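Local coordinates for protein inorganic pyrophosphatase (Coxiella burnetii, PDB 3TR4) that probably catalyses the magnesium-dependent hydrolysis of inorganic pyrophosphate to two phosphate ions, as a homohexamer of the PPase family, at residues Asp16-Ile21 with Gly84-Val89. Sequence-based numbering, arbitrary orientation.
Sequences DFNVII and GVLMRV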
loop_
_atom_site.group_PDB
_atom_site.type_symbol
_atom_site.label_atom_id
_atom_site.label_comp_id
_atom_site.label_asym_id
_atom_site.label_seq_id
_atom_site.Cartn_x
_atom_site.Cartn_y
_atom_site.Cartn_z
ATOM N N ASP B 16 6.114 21.148 -24.215
ATOM C CA ASP B 16 6.704 21.414 -22.914
ATOM C C ASP B 16 5.824 22.357 -22.111
ATOM O O ASP B 16 6.093 23.558 -22.034
ATOM C CB ASP B 16 8.103 22.011 -23.074
ATOM C CG ASP B 16 8.738 22.371 -21.746
ATOM O OD1 ASP B 16 8.267 21.871 -20.702
ATOM O OD2 ASP B 16 9.711 23.154 -21.748
ATOM N N PHE B 17 4.770 21.810 -21.516
ATOM C CA PHE B 17 3.874 22.625 -20.711
ATOM C C PHE B 17 3.712 22.076 -19.298
ATOM O O PHE B 17 4.108 20.947 -19.007
ATOM C CB PHE B 17 2.523 22.834 -21.413
ATOM C CG PHE B 17 1.745 21.567 -21.673
ATOM C CD1 PHE B 17 1.970 20.818 -22.819
ATOM C CD2 PHE B 17 0.757 21.153 -20.794
ATOM C CE1 PHE B 17 1.242 19.667 -23.069
ATOM C CE2 PHE B 17 0.021 20.004 -21.039
ATOM C CZ PHE B 17 0.263 19.260 -22.176
ATOM N N ASN B 18 3.145 22.894 -18.417
ATOM C CA ASN B 18 3.007 22.527 -17.014
ATOM C C ASN B 18 1.694 21.825 -16.706
ATOM O O ASN B 18 0.645 22.166 -17.251
ATOM C CB ASN B 18 3.155 23.763 -16.128
ATOM C CG ASN B 18 4.559 24.334 -16.160
ATOM O OD1 ASN B 18 5.531 23.604 -16.358
ATOM N ND2 ASN B 18 4.674 25.643 -15.961
ATOM N N VAL B 19 1.759 20.840 -15.821
ATOM C CA VAL B 19 0.559 20.170 -15.348
ATOM C C VAL B 19 0.640 20.003 -13.842
ATOM O O VAL B 19 1.665 19.576 -13.306
ATOM C CB VAL B 19 0.378 18.792 -16.011
ATOM C CG1 VAL B 19 -0.717 18.005 -15.311
ATOM C CG2 VAL B 19 0.053 18.958 -17.494
ATOM N N ILE B 20 -0.434 20.369 -13.156
ATOM C CA ILE B 20 -0.548 20.093 -11.735
ATOM C C ILE B 20 -1.406 18.847 -11.565
ATOM O O ILE B 20 -2.562 18.811 -11.985
ATOM C CB ILE B 20 -1.159 21.277 -10.968
ATOM C CG1 ILE B 20 -0.207 22.476 -11.010
ATOM C CG2 ILE B 20 -1.447 20.875 -9.528
ATOM C CD1 ILE B 20 -0.777 23.751 -10.410
ATOM N N ILE B 21 -0.825 17.816 -10.967
ATOM C CA ILE B 21 -1.510 16.541 -10.827
ATOM C C ILE B 21 -2.533 16.604 -9.697
ATOM O O ILE B 21 -2.245 17.118 -8.618
ATOM C CB ILE B 21 -0.513 15.396 -10.579
ATOM C CG1 ILE B 21 0.401 15.220 -11.796
ATOM C CG2 ILE B 21 -1.253 14.100 -10.284
ATOM C CD1 ILE B 21 -0.331 14.818 -13.063
ATOM N N GLY B 84 -0.946 17.154 -6.283
ATOM C CA GLY B 84 -0.434 18.429 -5.818
ATOM C C GLY B 84 0.919 18.762 -6.412
ATOM O O GLY B 84 1.431 19.868 -6.241
ATOM N N VAL B 85 1.494 17.797 -7.120
ATOM C CA VAL B 85 2.814 17.953 -7.713
ATOM C C VAL B 85 2.720 18.531 -9.124
ATOM O O VAL B 85 1.806 18.207 -9.875
ATOM C CB VAL B 85 3.558 16.603 -7.744
ATOM C CG1 VAL B 85 4.831 16.701 -8.569
ATOM C CG2 VAL B 85 3.866 16.147 -6.325
ATOM N N LEU B 86 3.663 19.399 -9.470
ATOM C CA LEU B 86 3.719 19.973 -10.811
ATOM C C LEU B 86 4.744 19.214 -11.647
ATOM O O LEU B 86 5.785 18.808 -11.138
ATOM C CB LEU B 86 4.083 21.458 -10.740
ATOM C CG LEU B 86 3.953 22.282 -12.024
ATOM C CD1 LEU B 86 3.803 23.758 -11.700
ATOM C CD2 LEU B 86 5.135 22.049 -12.956
HETATM N N MSE B 87 4.444 19.011 -12.923
HETATM C CA MSE B 87 5.374 18.329 -13.815
HETATM C C MSE B 87 5.323 18.898 -15.226
HETATM O O MSE B 87 4.316 19.473 -15.643
HETATM C CB MSE B 87 5.112 16.820 -13.825
HETATM C CG MSE B 87 3.731 16.415 -14.305
HETATM SE SE MSE B 87 3.435 14.488 -14.094
HETATM C CE MSE B 87 4.930 13.837 -15.170
ATOM N N ARG B 88 6.425 18.744 -15.952
ATOM C CA ARG B 88 6.516 19.233 -17.315
ATOM C C ARG B 88 6.255 18.090 -18.285
ATOM O O ARG B 88 6.908 17.047 -18.218
ATOM C CB ARG B 88 7.895 19.850 -17.562
ATOM C CG ARG B 88 8.156 21.093 -16.716
ATOM C CD ARG B 88 9.585 21.598 -16.856
ATOM N NE ARG B 88 9.960 21.800 -18.252
ATOM C CZ ARG B 88 11.032 21.258 -18.820
ATOM N NH1 ARG B 88 11.843 20.487 -18.108
ATOM N NH2 ARG B 88 11.298 21.490 -20.097
ATOM N N VAL B 89 5.296 18.289 -19.184
ATOM C CA VAL B 89 4.854 17.227 -20.078
ATOM C C VAL B 89 4.808 17.675 -21.533
ATOM O O VAL B 89 4.944 18.860 -21.841
ATOM C CB VAL B 89 3.451 16.700 -19.667
ATOM C CG1 VAL B 89 3.463 16.221 -18.227
ATOM C CG2 VAL B 89 2.400 17.779 -19.856
#
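Two antiparallel strands of the central barrel sheet meet here, Phe-17 paired with Val-89 and Val-19 with Met-87 as hydrogen-bonded pairs. Each pair is closed by two backbone bonds, among them Val-89 N to Phe-17 O at 2.9 Å and Met-87 N to Val-19 O. Beyond them Ile-21 N binds Val-85 O, and Gly-84 N reaches Ile-21 O at 2.7 Å, extending the pairing into the loop that leads into strand 86-99. Gly-84 has a positive phi as the chain turns toward that strand.

On the face carrying Phe-17, Val-19, Met-87 and Val-89 the contact is apolar. Val-89 CG2 stands over one face of the Phe-17 ring, 3.6 Å from its centroid and 20° off the normal, a CH-pi contact. With Val-89 CG1 anti to the carbonyl carbon, CG2 falls between the backbone N and the carbonyl carbon, where it also touches Val-19 CG2 at 3.5 Å. The selenium of selenomethionine Met-87 lies 3.9 Å from Ile-21 CG1. Val-73 and Val-75 of strand 72-75 continue this core.

The other face bears a salt bridge. Arg-88 NH2 points almost straight at Asp-16 OD2 (2.8 Å, 174° at the hydrogen). Asp-16 OD2 lies in the guanidinium plane, at its edge, whereas NH2 meets that oxygen from above the carboxylate plane, 49° out of it; the bond from NE to Asp-16 OD1 is weak. Nearby, Leu-86 CD2 lies 3.8 Å from Asn-18 OD1, while Asn-18 ND2 is held by Ser-9 O. Leu-86 also forms backbone hydrogen bonds to a second subunit.

The side chain of Val-19 is about 12 Å from the bound manganese ion, so this pairing belongs to the barrel wall rather than to the metal site, an antiparallel strand pair of the soluble family I pyrophosphatase fold.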